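Local coordinates for protein sulfoquinovosidase (Escherichia coli, PDB 5AEG) that hydrolyses the alpha-glycosidic bond of sulfoquinovosyl diacylglycerides and simpler sulfoquinovosides, releasing sulfoquinovose, at residues Y130-Q135 with F205-P210; P185-T190 with H213-W218; R523-S528 with I555-R560. All coordinates share one frame; numbering follows the deposited sequence.

Overall arrangement
Contacts 1 and 2 form one continuous patch of the N-terminal beta domain, while contact 3 is a separate helix pair of the catalytic barrel. The centres of the first two lie about 7 Å apart. Two backbone bonds, Tyr-130 O to Val-188 N and Asp-206 N to Glu-214 O, tie their strands together, and the Phe-207 ring of contact 1 meets Phe-187 and His-213 of contact 2 edge-to-face. Contact 3 stands about 34 Å from contact 1 and 39 Å from contact 2, centre to centre. It comes nearest to the substrate pocket: the side chain of Phe-558 is about 10 Å from that of the sulfoquinovosyl-binding His-537.

Contact 1: residues Y130-Q135 with F205-P210; sequences YGCGEQ and FDFSAP
Cys-132 and Phe-205 bring the two backbones closest, with CA atoms 8.6 Å apart and no hydrogen bond across. Cys-132 sits at the corner where strand 129-133 changes direction, its backbone in a left-handed conformation. Its sulfur lies anti to its own carbonyl carbon (chi1 -72°), which carries SG out of the corner and up against two phenylalanines. SG lies 3.9 Å from CD2 of Phe-205, an oblique approach to that ring. It reaches Phe-207 differently, at the ring edge: SG is 3.9 Å from CE2 and 82° off the ring normal. One polarisable atom thus serves two aromatic neighbours in two orientations, a pair of cysteine sulfur-aromatic contacts. The arrangement is a small example of how the layers of a beta-sandwich meet, in keeping with the galactose mutarotase-like N-terminal domain of family 31. Strand 129-133 pairs by backbone bonds with strand 186-189, whereas Phe-205 bonds to Phe-146 of strand 145-148. Each segment also has side-chain bonds of its own. Gln-135 folds back so that NE2 gives a nearly straight bond (165°) to Cys-132 O at 3.3 Å, arriving from above the carbonyl plane. In the other segment Asp-206 closes an Asx turn, its OD1 accepting from Ser-208 N at 3.0 Å and also from Ser-208 OG at 2.8 Å. Over one face of the Phe-207 ring, offset toward its rim, lies the backbone carbonyl carbon of Phe-205.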
loop_
_atom_site.group_PDB
_atom_site.type_symbol
_atom_site.label_atom_id
_atom_site.label_comp_id
_atom_site.label_asym_id
_atom_site.label_seq_id
_atom_site.Cartn_x
_atom_site.Cartn_y
_atom_site.Cartn_z
ATOM N N TYR A 130 8.319 0.027 -12.661
ATOM C CA TYR A 130 8.018 0.321 -11.264
ATOM C C TYR A 130 6.506 0.400 -11.080
ATOM O O TYR A 130 5.732 0.674 -12.029
ATOM C CB TYR A 130 8.643 1.666 -10.856
ATOM C CG TYR A 130 10.072 1.709 -11.112
ATOM C CD1 TYR A 130 10.990 1.139 -10.246
ATOM C CD2 TYR A 130 10.556 2.294 -12.284
ATOM C CE1 TYR A 130 12.357 1.110 -10.544
ATOM C CE2 TYR A 130 11.901 2.307 -12.586
ATOM C CZ TYR A 130 12.807 1.691 -11.740
ATOM O OH TYR A 130 14.130 1.675 -11.983
ATOM N N GLY A 131 6.108 0.162 -9.843
ATOM C CA GLY A 131 4.734 0.305 -9.454
ATOM C C GLY A 131 4.068 -1.009 -9.138
ATOM O O GLY A 131 4.566 -1.838 -8.364
ATOM N N CYS A 132 2.918 -1.188 -9.737
ATOM C CA CYS A 132 2.030 -2.309 -9.484
ATOM C C CYS A 132 1.514 -2.332 -8.067
ATOM O O CYS A 132 1.192 -3.418 -7.536
ATOM C CB CYS A 132 2.553 -3.664 -9.923
ATOM S SG CYS A 132 2.604 -3.997 -11.717
ATOM N N GLY A 133 1.317 -1.155 -7.496
ATOM C CA GLY A 133 0.806 -0.987 -6.131
ATOM C C GLY A 133 1.927 -1.042 -5.130
ATOM O O GLY A 133 2.979 -0.396 -5.322
ATOM N N GLU A 134 1.719 -1.798 -4.047
ATOM C CA GLU A 134 2.690 -1.889 -2.944
ATOM C C GLU A 134 3.360 -3.248 -3.048
ATOM O O GLU A 134 2.765 -4.292 -2.747
ATOM C CB GLU A 134 1.987 -1.682 -1.595
ATOM C CG GLU A 134 2.961 -1.529 -0.377
ATOM C CD GLU A 134 2.214 -1.263 0.882
ATOM O OE1 GLU A 134 0.954 -1.482 0.835
ATOM O OE2 GLU A 134 2.794 -0.706 1.837
ATOM N N GLN A 135 4.630 -3.215 -3.441
ATOM C CA GLN A 135 5.487 -4.319 -3.656
ATOM C C GLN A 135 6.598 -4.360 -2.602
ATOM O O GLN A 135 7.234 -3.364 -2.324
ATOM C CB GLN A 135 6.054 -4.265 -5.057
ATOM C CG GLN A 135 4.956 -4.442 -6.137
ATOM C CD GLN A 135 4.290 -5.823 -6.082
ATOM O OE1 GLN A 135 4.884 -6.832 -5.614
ATOM N NE2 GLN A 135 3.105 -5.910 -6.643
ATOM N N PHE A 205 0.843 -9.552 -14.500
ATOM C CA PHE A 205 1.710 -8.640 -15.315
ATOM C C PHE A 205 3.071 -9.222 -15.380
ATOM O O PHE A 205 3.759 -9.294 -14.350
ATOM C CB PHE A 205 1.702 -7.210 -14.742
ATOM C CG PHE A 205 0.492 -6.353 -15.064
ATOM C CD1 PHE A 205 -0.730 -6.885 -15.470
ATOM C CD2 PHE A 205 0.559 -4.998 -14.824
ATOM C CE1 PHE A 205 -1.797 -6.065 -15.701
ATOM C CE2 PHE A 205 -0.517 -4.156 -15.125
ATOM C CZ PHE A 205 -1.706 -4.689 -15.528
ATOM N N ASP A 206 3.497 -9.695 -16.579
ATOM C CA ASP A 206 4.719 -10.441 -16.687
ATOM C C ASP A 206 5.773 -9.525 -17.336
ATOM O O ASP A 206 5.688 -9.125 -18.503
ATOM C CB ASP A 206 4.495 -11.729 -17.457
ATOM C CG ASP A 206 5.734 -12.563 -17.574
ATOM O OD1 ASP A 206 6.794 -12.238 -17.005
ATOM O OD2 ASP A 206 5.653 -13.618 -18.178
ATOM N N PHE A 207 6.778 -9.165 -16.548
ATOM C CA PHE A 207 7.840 -8.274 -16.982
ATOM C C PHE A 207 9.145 -9.006 -17.224
ATOM O O PHE A 207 10.219 -8.391 -17.204
ATOM C CB PHE A 207 7.991 -7.111 -15.948
ATOM C CG PHE A 207 6.768 -6.289 -15.763
ATOM C CD1 PHE A 207 6.250 -5.526 -16.799
ATOM C CD2 PHE A 207 6.093 -6.285 -14.551
ATOM C CE1 PHE A 207 5.152 -4.755 -16.598
ATOM C CE2 PHE A 207 4.971 -5.572 -14.366
ATOM C CZ PHE A 207 4.486 -4.790 -15.393
ATOM N N SER A 208 9.067 -10.290 -17.527
ATOM C CA SER A 208 10.227 -11.199 -17.629
ATOM C C SER A 208 10.936 -11.111 -18.986
ATOM O O SER A 208 12.155 -11.292 -19.097
ATOM C CB SER A 208 9.775 -12.662 -17.502
ATOM O OG SER A 208 9.381 -12.801 -16.175
ATOM N N ALA A 209 10.160 -10.867 -20.035
ATOM C CA ALA A 209 10.746 -11.081 -21.392
ATOM C C ALA A 209 11.437 -9.798 -21.849
ATOM O O ALA A 209 10.882 -8.664 -21.701
ATOM C CB ALA A 209 9.663 -11.544 -22.392
ATOM N N PRO A 210 12.664 -9.954 -22.414
ATOM C CA PRO A 210 13.391 -8.729 -22.814
ATOM C C PRO A 210 12.700 -7.858 -23.825
ATOM O O PRO A 210 12.854 -6.625 -23.759
ATOM C CB PRO A 210 14.767 -9.260 -23.314
ATOM C CG PRO A 210 14.895 -10.590 -22.702
ATOM C CD PRO A 210 13.498 -11.153 -22.502
#

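Contact 2: residues P185-T190 with H213-W218; sequences PTFVST and HELALW
Ser-189 OG is held twice: by the backbone N of Gln-191 and by a water 2.8 Å away, which in turn reaches His-213 NE2 at 3.0 Å. This bridge joins strand 186-189 to strand 212-217 across the interior of the beta-sandwich of the N-terminal domain, where the two strands share no direct hydrogen bond and meet through side chains. Ser-189, Phe-187, His-213 and Leu-215 all direct their CB atoms toward the facing layer, following the usual alternation along a strand. Phe-187 makes both direct side-chain contacts between the two strands. With chi1 at 68° its CG lies beside both the backbone N and the carbonyl carbon, and the ring stretches across until its far end rests between two residues of the other strand. CE1 approaches the CD2 branch of Leu-215 at 4.2 Å, an apolar touch that comes obliquely to the phenyl ring. The imidazole meets the opposite flank of the same ring. Phe-207, whose ring lies edge-to-face with both Phe-187 and His-213, completes this aromatic cluster, and Ile-129 and Tyr-193 also pack against the two residues. His-213 thus meets the water through NE2 and Phe-187 through CD2, the latter obliquely. The phenyl and imidazole planes stand at 82°, their centroids 5.8 Å apart, with Phe-187 CE2 4.2 Å from His-213 CD2.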
loop_
_atom_site.group_PDB
_atom_site.type_symbol
_atom_site.label_atom_id
_atom_site.label_comp_id
_atom_site.label_asym_id
_atom_site.label_seq_id
_atom_site.Cartn_x
_atom_site.Cartn_y
_atom_site.Cartn_z
ATOM N N PRO A 185 -3.133 -2.674 -11.013
ATOM C CA PRO A 185 -2.780 -2.933 -12.425
ATOM C C PRO A 185 -2.351 -1.656 -13.124
ATOM O O PRO A 185 -2.990 -1.209 -14.078
ATOM C CB PRO A 185 -4.081 -3.537 -12.995
ATOM C CG PRO A 185 -5.117 -2.866 -12.215
ATOM C CD PRO A 185 -4.570 -2.808 -10.789
ATOM N N THR A 186 -1.246 -1.083 -12.632
ATOM C CA THR A 186 -0.778 0.292 -12.982
ATOM C C THR A 186 0.756 0.207 -12.870
ATOM O O THR A 186 1.271 -0.288 -11.867
ATOM C CB THR A 186 -1.284 1.313 -11.981
ATOM O OG1 THR A 186 -2.703 1.245 -11.930
ATOM C CG2 THR A 186 -0.863 2.710 -12.343
ATOM N N PHE A 187 1.501 0.609 -13.911
ATOM C CA PHE A 187 2.948 0.541 -13.881
ATOM C C PHE A 187 3.539 1.736 -14.653
ATOM O O PHE A 187 2.818 2.427 -15.419
ATOM C CB PHE A 187 3.541 -0.813 -14.341
ATOM C CG PHE A 187 3.385 -1.150 -15.787
ATOM C CD1 PHE A 187 2.261 -1.832 -16.241
ATOM C CD2 PHE A 187 4.340 -0.771 -16.743
ATOM C CE1 PHE A 187 2.147 -2.184 -17.565
ATOM C CE2 PHE A 187 4.165 -1.077 -18.053
ATOM C CZ PHE A 187 3.080 -1.788 -18.453
ATOM N N VAL A 188 4.782 2.006 -14.319
ATOM C CA VAL A 188 5.643 3.037 -14.960
ATOM C C VAL A 188 6.793 2.337 -15.596
ATOM O O VAL A 188 7.508 1.536 -14.992
ATOM C CB VAL A 188 6.177 4.018 -13.941
ATOM C CG1 VAL A 188 7.258 4.928 -14.475
ATOM C CG2 VAL A 188 5.063 4.866 -13.482
ATOM N N SER A 189 7.096 2.755 -16.828
ATOM C CA SER A 189 8.261 2.267 -17.531
ATOM C C SER A 189 9.320 3.407 -17.632
ATOM O O SER A 189 8.950 4.593 -17.718
ATOM C CB SER A 189 7.839 1.945 -19.015
ATOM O OG SER A 189 9.034 1.736 -19.808
ATOM N N THR A 190 10.573 2.999 -17.752
ATOM C CA THR A 190 11.653 3.974 -18.001
ATOM C C THR A 190 11.669 4.545 -19.440
ATOM O O THR A 190 12.490 5.401 -19.689
ATOM C CB THR A 190 13.005 3.483 -17.558
ATOM O OG1 THR A 190 13.355 2.241 -18.151
ATOM C CG2 THR A 190 13.033 3.367 -15.976
ATOM N N HIS A 213 6.318 -6.856 -22.615
ATOM C CA HIS A 213 5.573 -7.105 -21.345
ATOM C C HIS A 213 4.331 -7.912 -21.717
ATOM O O HIS A 213 3.714 -7.611 -22.749
ATOM C CB HIS A 213 5.135 -5.790 -20.773
ATOM C CG HIS A 213 6.257 -4.813 -20.593
ATOM N ND1 HIS A 213 7.511 -5.172 -20.170
ATOM C CD2 HIS A 213 6.301 -3.490 -20.822
ATOM C CE1 HIS A 213 8.273 -4.108 -20.113
ATOM N NE2 HIS A 213 7.568 -3.068 -20.522
ATOM N N GLU A 214 3.924 -8.866 -20.914
ATOM C CA GLU A 214 2.689 -9.595 -21.273
ATOM C C GLU A 214 1.751 -9.446 -20.116
ATOM O O GLU A 214 2.088 -9.832 -18.951
ATOM C CB GLU A 214 2.980 -11.078 -21.495
ATOM C CG GLU A 214 1.694 -11.847 -21.955
ATOM C CD GLU A 214 2.007 -13.225 -22.467
ATOM O OE1 GLU A 214 2.159 -14.132 -21.623
ATOM O OE2 GLU A 214 2.174 -13.412 -23.683
ATOM N N LEU A 215 0.582 -8.922 -20.413
ATOM C CA LEU A 215 -0.465 -8.664 -19.475
ATOM C C LEU A 215 -1.574 -9.684 -19.688
ATOM O O LEU A 215 -2.234 -9.690 -20.767
ATOM C CB LEU A 215 -0.998 -7.292 -19.690
ATOM C CG LEU A 215 0.023 -6.134 -19.812
ATOM C CD1 LEU A 215 -0.769 -4.844 -19.851
ATOM C CD2 LEU A 215 0.982 -6.112 -18.690
ATOM N N ALA A 216 -1.788 -10.509 -18.685
ATOM C CA ALA A 216 -2.839 -11.510 -18.668
ATOM C C ALA A 216 -4.020 -11.050 -17.831
ATOM O O ALA A 216 -3.843 -10.605 -16.671
ATOM C CB ALA A 216 -2.320 -12.831 -18.212
ATOM N N LEU A 217 -5.225 -11.104 -18.425
ATOM C CA LEU A 217 -6.434 -10.748 -17.730
ATOM C C LEU A 217 -7.432 -11.918 -17.723
ATOM O O LEU A 217 -7.596 -12.629 -18.738
ATOM C CB LEU A 217 -7.159 -9.530 -18.339
ATOM C CG LEU A 217 -6.459 -8.204 -18.434
ATOM C CD1 LEU A 217 -5.693 -8.118 -19.695
ATOM C CD2 LEU A 217 -7.484 -7.103 -18.354
ATOM N N TRP A 218 -8.124 -12.089 -16.599
ATOM C CA TRP A 218 -9.208 -13.069 -16.499
ATOM C C TRP A 218 -10.518 -12.367 -16.739
ATOM O O TRP A 218 -11.382 -12.259 -15.852
ATOM C CB TRP A 218 -9.193 -13.768 -15.158
ATOM C CG TRP A 218 -8.041 -14.677 -15.037
ATOM C CD1 TRP A 218 -6.963 -14.712 -15.841
ATOM C CD2 TRP A 218 -7.774 -15.610 -13.963
ATOM N NE1 TRP A 218 -6.101 -15.690 -15.438
ATOM C CE2 TRP A 218 -6.557 -16.219 -14.249
ATOM C CE3 TRP A 218 -8.491 -16.027 -12.837
ATOM C CZ2 TRP A 218 -6.016 -17.231 -13.441
ATOM C CZ3 TRP A 218 -7.940 -17.021 -12.009
ATOM C CH2 TRP A 218 -6.734 -17.616 -12.327
HETATM O O HOH W 1 8.873 -0.554 -21.354
#

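Contact 3: residues R523-S528 with I555-R560; sequences RWCDFS and IAHFAR
Cys-525 and His-557 both extend their side chains away from their own backbone nitrogens (chi1 -172° and -173°), sending SG and the imidazole into the groove between two helices. Cys-525 SG settles over one face of the Phe-558 ring, 3.7 Å from CE2 and offset toward the rim, a sulfur-aromatic contact. Its CB touches the imidazole edge at His-557 CD2, 4.0 Å away. Along that same edge, NE2 of His-557 gives a weak, bent bond of 2.8 Å to Asp-526 OD1; the same N-H is shared with Leu-522 O in a further weak bond. The carboxylate's stronger partner is elsewhere: Asp-526 OD2 accepts from Gly-656 N. Losing the imidazole to an alanine here would probably leave Asp-526 OD1 without this donor and open a gap beside Cys-525 CB. The axes run nearly parallel, 11° apart, and approach to 10.2 Å, as expected for successive outer helices of the (beta/alpha)8 barrel. Helix 518-528 follows strand 501-505 and helix 552-567 follows strand 534-536; Phe-558 packs inward on Ile-505 of the former strand and on Met-275 of helix 265-277, while Phe-527 leans on Val-486 and Val-487 of helix 486-495.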
loop_
_atom_site.group_PDB
_atom_site.type_symbol
_atom_site.label_atom_id
_atom_site.label_comp_id
_atom_site.label_asym_id
_atom_site.label_seq_id
_atom_site.Cartn_x
_atom_site.Cartn_y
_atom_site.Cartn_z
ATOM N N ARG A 523 16.344 0.557 15.976
ATOM C CA ARG A 523 16.654 0.776 14.563
ATOM C C ARG A 523 15.386 1.168 13.741
ATOM O O ARG A 523 15.457 1.973 12.817
ATOM C CB ARG A 523 17.247 -0.468 13.986
ATOM C CG ARG A 523 18.677 -0.676 14.342
ATOM C CD ARG A 523 19.609 0.328 13.753
ATOM N NE ARG A 523 20.988 -0.207 13.839
ATOM C CZ ARG A 523 22.103 0.520 13.704
ATOM N NH1 ARG A 523 22.012 1.799 13.463
ATOM N NH2 ARG A 523 23.305 -0.066 13.801
ATOM N N TRP A 524 14.220 0.589 14.091
ATOM C CA TRP A 524 13.014 0.917 13.396
ATOM C C TRP A 524 12.557 2.317 13.734
ATOM O O TRP A 524 12.055 3.053 12.874
ATOM C CB TRP A 524 11.888 -0.102 13.682
ATOM C CG TRP A 524 10.991 -0.377 12.545
ATOM C CD1 TRP A 524 10.242 0.487 11.838
ATOM C CD2 TRP A 524 10.659 -1.667 12.074
ATOM N NE1 TRP A 524 9.466 -0.171 10.903
ATOM C CE2 TRP A 524 9.704 -1.498 11.008
ATOM C CE3 TRP A 524 11.064 -2.928 12.439
ATOM C CZ2 TRP A 524 9.172 -2.549 10.305
ATOM C CZ3 TRP A 524 10.549 -4.029 11.701
ATOM C CH2 TRP A 524 9.620 -3.808 10.647
ATOM N N CYS A 525 12.771 2.720 15.002
ATOM C CA CYS A 525 12.475 4.074 15.407
ATOM C C CYS A 525 13.339 5.044 14.587
ATOM O O CYS A 525 12.870 6.096 14.193
ATOM C CB CYS A 525 12.728 4.255 16.925
ATOM S SG CYS A 525 12.146 5.864 17.509
ATOM N N ASP A 526 14.616 4.715 14.386
ATOM C CA ASP A 526 15.508 5.592 13.578
ATOM C C ASP A 526 14.974 5.791 12.131
ATOM O O ASP A 526 15.157 6.846 11.511
ATOM C CB ASP A 526 16.885 5.005 13.502
ATOM C CG ASP A 526 17.725 5.159 14.786
ATOM O OD1 ASP A 526 17.206 5.767 15.768
ATOM O OD2 ASP A 526 18.873 4.574 14.739
ATOM N N PHE A 527 14.417 4.721 11.571
ATOM C CA PHE A 527 13.861 4.751 10.225
ATOM C C PHE A 527 12.613 5.625 10.191
ATOM O O PHE A 527 12.518 6.595 9.407
ATOM C CB PHE A 527 13.591 3.280 9.815
ATOM C CG PHE A 527 12.760 3.084 8.546
ATOM C CD1 PHE A 527 12.753 3.950 7.485
ATOM C CD2 PHE A 527 11.986 1.921 8.455
ATOM C CE1 PHE A 527 11.995 3.656 6.353
ATOM C CE2 PHE A 527 11.335 1.582 7.282
ATOM C CZ PHE A 527 11.303 2.451 6.238
ATOM N N SER A 528 11.645 5.330 11.079
ATOM C CA SER A 528 10.402 6.015 11.089
ATOM C C SER A 528 10.448 7.536 11.354
ATOM O O SER A 528 9.589 8.287 10.859
ATOM C CB SER A 528 9.364 5.315 12.025
ATOM O OG SER A 528 9.062 4.009 11.528
ATOM N N ILE A 555 13.371 4.546 26.225
ATOM C CA ILE A 555 12.579 5.752 26.338
ATOM C C ILE A 555 13.404 6.987 25.877
ATOM O O ILE A 555 12.899 7.843 25.131
ATOM C CB ILE A 555 12.031 5.962 27.817
ATOM C CG1 ILE A 555 10.969 4.868 28.142
ATOM C CG2 ILE A 555 11.370 7.303 27.943
ATOM C CD1 ILE A 555 10.686 4.682 29.615
ATOM N N ALA A 556 14.671 7.083 26.322
ATOM C CA ALA A 556 15.470 8.242 25.922
ATOM C C ALA A 556 15.705 8.230 24.381
ATOM O O ALA A 556 15.917 9.263 23.738
ATOM C CB ALA A 556 16.827 8.230 26.637
ATOM N N HIS A 557 15.822 7.012 23.835
ATOM C CA HIS A 557 15.944 6.856 22.381
ATOM C C HIS A 557 14.749 7.409 21.643
ATOM O O HIS A 557 14.924 8.230 20.711
ATOM C CB HIS A 557 16.252 5.403 21.964
ATOM C CG HIS A 557 16.536 5.274 20.519
ATOM N ND1 HIS A 557 17.745 5.642 19.971
ATOM C CD2 HIS A 557 15.720 4.983 19.472
ATOM C CE1 HIS A 557 17.683 5.479 18.660
ATOM N NE2 HIS A 557 16.473 5.109 18.344
ATOM N N PHE A 558 13.527 7.036 22.044
ATOM C CA PHE A 558 12.308 7.672 21.557
ATOM C C PHE A 558 12.312 9.208 21.768
ATOM O O PHE A 558 11.836 9.974 20.882
ATOM C CB PHE A 558 11.069 6.962 22.181
ATOM C CG PHE A 558 10.667 5.709 21.436
ATOM C CD1 PHE A 558 11.330 4.489 21.615
ATOM C CD2 PHE A 558 9.718 5.823 20.434
ATOM C CE1 PHE A 558 10.966 3.375 20.875
ATOM C CE2 PHE A 558 9.359 4.728 19.705
ATOM C CZ PHE A 558 9.999 3.523 19.903
ATOM N N ALA A 559 12.784 9.667 22.945
ATOM C CA ALA A 559 12.865 11.133 23.190
ATOM C C ALA A 559 13.767 11.801 22.077
ATOM O O ALA A 559 13.336 12.725 21.437
ATOM C CB ALA A 559 13.358 11.470 24.611
ATOM N N ARG A 560 14.920 11.230 21.811
ATOM C CA ARG A 560 15.861 11.776 20.818
ATOM C C ARG A 560 15.276 11.763 19.418
ATOM O O ARG A 560 15.257 12.782 18.744
ATOM C CB ARG A 560 17.174 11.006 20.857
ATOM C CG ARG A 560 18.200 11.308 19.711
ATOM C CD ARG A 560 19.320 10.250 19.594
ATOM N NE ARG A 560 20.166 10.494 18.420
ATOM C CZ ARG A 560 21.035 11.509 18.303
ATOM N NH1 ARG A 560 21.256 12.335 19.304
ATOM N NH2 ARG A 560 21.714 11.701 17.181
#